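Local coordinates for protein hydroxyethylphosphonate dioxygenase (Streptomyces albus, PDB 6B9R) that probably oxidises 2-hydroxyethylphosphonate with molecular oxygen at a mononuclear non-haem iron centre, cleaving its carbon-carbon bond to give hydroxymethylphosphonate, at residues 95-100 / 111-116. Numbering follows the deposited sequence.
Sequences EASSRI and YRDTAM. With 2HE ((2-hydroxyethyl)phosphonic acid), chain F.
Arg99 reaches across to the neighbouring strand, its NH2 meeting Asp113 OD1 at 2.9 Å in a salt bridge, the two side chains crossing at about a right angle and their planes turned 41° apart; NH2 also bridges to Glu125. Bends at chi2 and chi3 (chi3 -70°) fold the chain back on its own segment, where NE and NH2 together grip the carbonyl oxygen of Ser97, lying in the guanidinium plane. One face of that group rests on Tyr111 CB, 3.5 Å from NH1. In the backbone, Arg99 and Tyr111 form a hydrogen-bonded antiparallel pair, Arg99 O taking the Tyr111 N-H at 2.7 Å; this is the hairpin of strands 99-103 and 106-113, at the edge of a cupin-type sheet within this chain. Tyr111 then carries its ring to the active site, where OH gives a very short bond, 2.5 Å, to phosphonate oxygen O2 of the substrate. An alanine in place of Arg99 would probably leave two neighbouring carboxylates without the charge between them and the Ser97 carbonyl without its two donors. Ser97 OG accepts the Asp113 N-H at 2.8 Å and also bonds to Ser94 O. Glu95 CG lies over one face of the Arg112 guanidinium, whose NE pairs with Glu110.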
loop_
_atom_site.group_PDB
_atom_site.type_symbol
_atom_site.label_atom_id
_atom_site.label_comp_id
_atom_site.label_asym_id
_atom_site.label_seq_id
_atom_site.Cartn_x
_atom_site.Cartn_y
_atom_site.Cartn_z
ATOM N N GLU A 95 -12.467 -8.114 -29.888
ATOM C CA GLU A 95 -13.060 -9.302 -30.497
ATOM C C GLU A 95 -12.031 -10.402 -30.713
ATOM O O GLU A 95 -12.359 -11.584 -30.581
ATOM C CB GLU A 95 -13.730 -8.929 -31.820
ATOM C CG GLU A 95 -14.985 -8.087 -31.643
ATOM C CD GLU A 95 -15.493 -7.532 -32.948
ATOM O OE1 GLU A 95 -14.800 -7.726 -33.970
ATOM O OE2 GLU A 95 -16.576 -6.898 -32.953
ATOM N N ALA A 96 -10.788 -10.037 -31.038
ATOM C CA ALA A 96 -9.754 -11.046 -31.239
ATOM C C ALA A 96 -9.433 -11.785 -29.948
ATOM O O ALA A 96 -8.963 -12.925 -29.993
ATOM C CB ALA A 96 -8.485 -10.399 -31.803
ATOM N N SER A 97 -9.653 -11.149 -28.798
ATOM C CA SER A 97 -9.433 -11.760 -27.491
ATOM C C SER A 97 -10.584 -12.663 -27.045
ATOM O O SER A 97 -10.571 -13.126 -25.899
ATOM C CB SER A 97 -9.228 -10.664 -26.441
ATOM O OG SER A 97 -10.477 -10.064 -26.132
ATOM N N SER A 98 -11.567 -12.907 -27.908
ATOM C CA SER A 98 -12.795 -13.581 -27.501
ATOM C C SER A 98 -12.530 -14.974 -26.938
ATOM O O SER A 98 -11.745 -15.749 -27.490
ATOM C CB SER A 98 -13.746 -13.696 -28.692
ATOM O OG SER A 98 -14.832 -14.548 -28.388
ATOM N N ARG A 99 -13.218 -15.288 -25.838
ATOM C CA ARG A 99 -13.265 -16.618 -25.247
ATOM C C ARG A 99 -14.715 -16.956 -24.946
ATOM O O ARG A 99 -15.421 -16.166 -24.310
ATOM C CB ARG A 99 -12.457 -16.701 -23.948
ATOM C CG ARG A 99 -10.972 -16.848 -24.124
ATOM C CD ARG A 99 -10.230 -15.989 -23.118
ATOM N NE ARG A 99 -10.404 -14.580 -23.440
ATOM C CZ ARG A 99 -10.801 -13.642 -22.589
ATOM N NH1 ARG A 99 -11.062 -13.946 -21.321
ATOM N NH2 ARG A 99 -10.924 -12.393 -23.018
ATOM N N ILE A 100 -15.160 -18.121 -25.395
ATOM C CA ILE A 100 -16.475 -18.646 -25.048
ATOM C C ILE A 100 -16.258 -19.781 -24.067
ATOM O O ILE A 100 -15.451 -20.681 -24.324
ATOM C CB ILE A 100 -17.248 -19.127 -26.286
ATOM C CG1 ILE A 100 -17.587 -17.943 -27.189
ATOM C CG2 ILE A 100 -18.510 -19.872 -25.861
ATOM C CD1 ILE A 100 -17.996 -18.332 -28.577
ATOM N N TYR A 111 -16.379 -13.894 -23.320
ATOM C CA TYR A 111 -15.520 -12.877 -22.726
ATOM C C TYR A 111 -14.708 -12.164 -23.800
ATOM O O TYR A 111 -14.232 -12.791 -24.751
ATOM C CB TYR A 111 -14.525 -13.480 -21.732
ATOM C CG TYR A 111 -15.075 -14.229 -20.546
ATOM C CD1 TYR A 111 -15.389 -15.579 -20.641
ATOM C CD2 TYR A 111 -15.220 -13.604 -19.312
ATOM C CE1 TYR A 111 -15.859 -16.282 -19.548
ATOM C CE2 TYR A 111 -15.695 -14.299 -18.209
ATOM C CZ TYR A 111 -16.011 -15.639 -18.337
ATOM O OH TYR A 111 -16.471 -16.341 -17.248
ATOM N N ARG A 112 -14.516 -10.858 -23.618
ATOM C CA ARG A 112 -13.623 -10.070 -24.463
ATOM C C ARG A 112 -12.834 -9.115 -23.578
ATOM O O ARG A 112 -13.424 -8.422 -22.741
ATOM C CB ARG A 112 -14.411 -9.282 -25.529
ATOM C CG ARG A 112 -15.078 -10.165 -26.574
ATOM C CD ARG A 112 -15.792 -9.347 -27.640
ATOM N NE ARG A 112 -16.663 -10.185 -28.455
ATOM C CZ ARG A 112 -17.643 -9.713 -29.222
ATOM N NH1 ARG A 112 -17.879 -8.407 -29.281
ATOM N NH2 ARG A 112 -18.391 -10.552 -29.926
ATOM N N ASP A 113 -11.510 -9.077 -23.754
ATOM C CA ASP A 113 -10.717 -8.074 -23.058
ATOM C C ASP A 113 -11.064 -6.680 -23.544
ATOM O O ASP A 113 -11.357 -6.465 -24.726
ATOM C CB ASP A 113 -9.218 -8.269 -23.294
ATOM C CG ASP A 113 -8.704 -9.589 -22.786
ATOM O OD1 ASP A 113 -9.340 -10.198 -21.911
ATOM O OD2 ASP A 113 -7.652 -10.012 -23.286
ATOM N N THR A 114 -10.978 -5.717 -22.628
ATOM C CA THR A 114 -10.926 -4.300 -22.961
ATOM C C THR A 114 -9.645 -3.707 -22.358
ATOM O O THR A 114 -8.779 -4.439 -21.865
ATOM C CB THR A 114 -12.207 -3.585 -22.512
ATOM O OG1 THR A 114 -12.378 -3.708 -21.101
ATOM C CG2 THR A 114 -13.416 -4.197 -23.201
ATOM N N ALA A 115 -9.517 -2.381 -22.414
ATOM C CA ALA A 115 -8.220 -1.742 -22.188
ATOM C C ALA A 115 -7.660 -2.071 -20.807
ATOM O O ALA A 115 -8.332 -1.886 -19.792
ATOM C CB ALA A 115 -8.340 -0.226 -22.357
ATOM N N MET A 116 -6.412 -2.546 -20.786
ATOM C CA MET A 116 -5.706 -2.927 -19.568
ATOM C C MET A 116 -4.288 -2.385 -19.621
ATOM O O MET A 116 -3.810 -1.951 -20.673
ATOM C CB MET A 116 -5.629 -4.440 -19.400
ATOM C CG MET A 116 -6.892 -5.056 -18.997
ATOM S SD MET A 116 -6.771 -6.814 -18.706
ATOM C CE MET A 116 -7.121 -7.446 -20.343
HETATM O O3 2HE F . -16.778 -13.869 -12.882
HETATM P P 2HE F . -17.418 -14.694 -13.941
HETATM O O1 2HE F . -18.020 -16.046 -13.308
HETATM O O2 2HE F . -16.371 -15.064 -15.116
HETATM C CA 2HE F . -18.756 -13.674 -14.602
HETATM C CB 2HE F . -18.240 -12.239 -14.665
HETATM O O4 2HE F . -18.246 -11.619 -13.369
#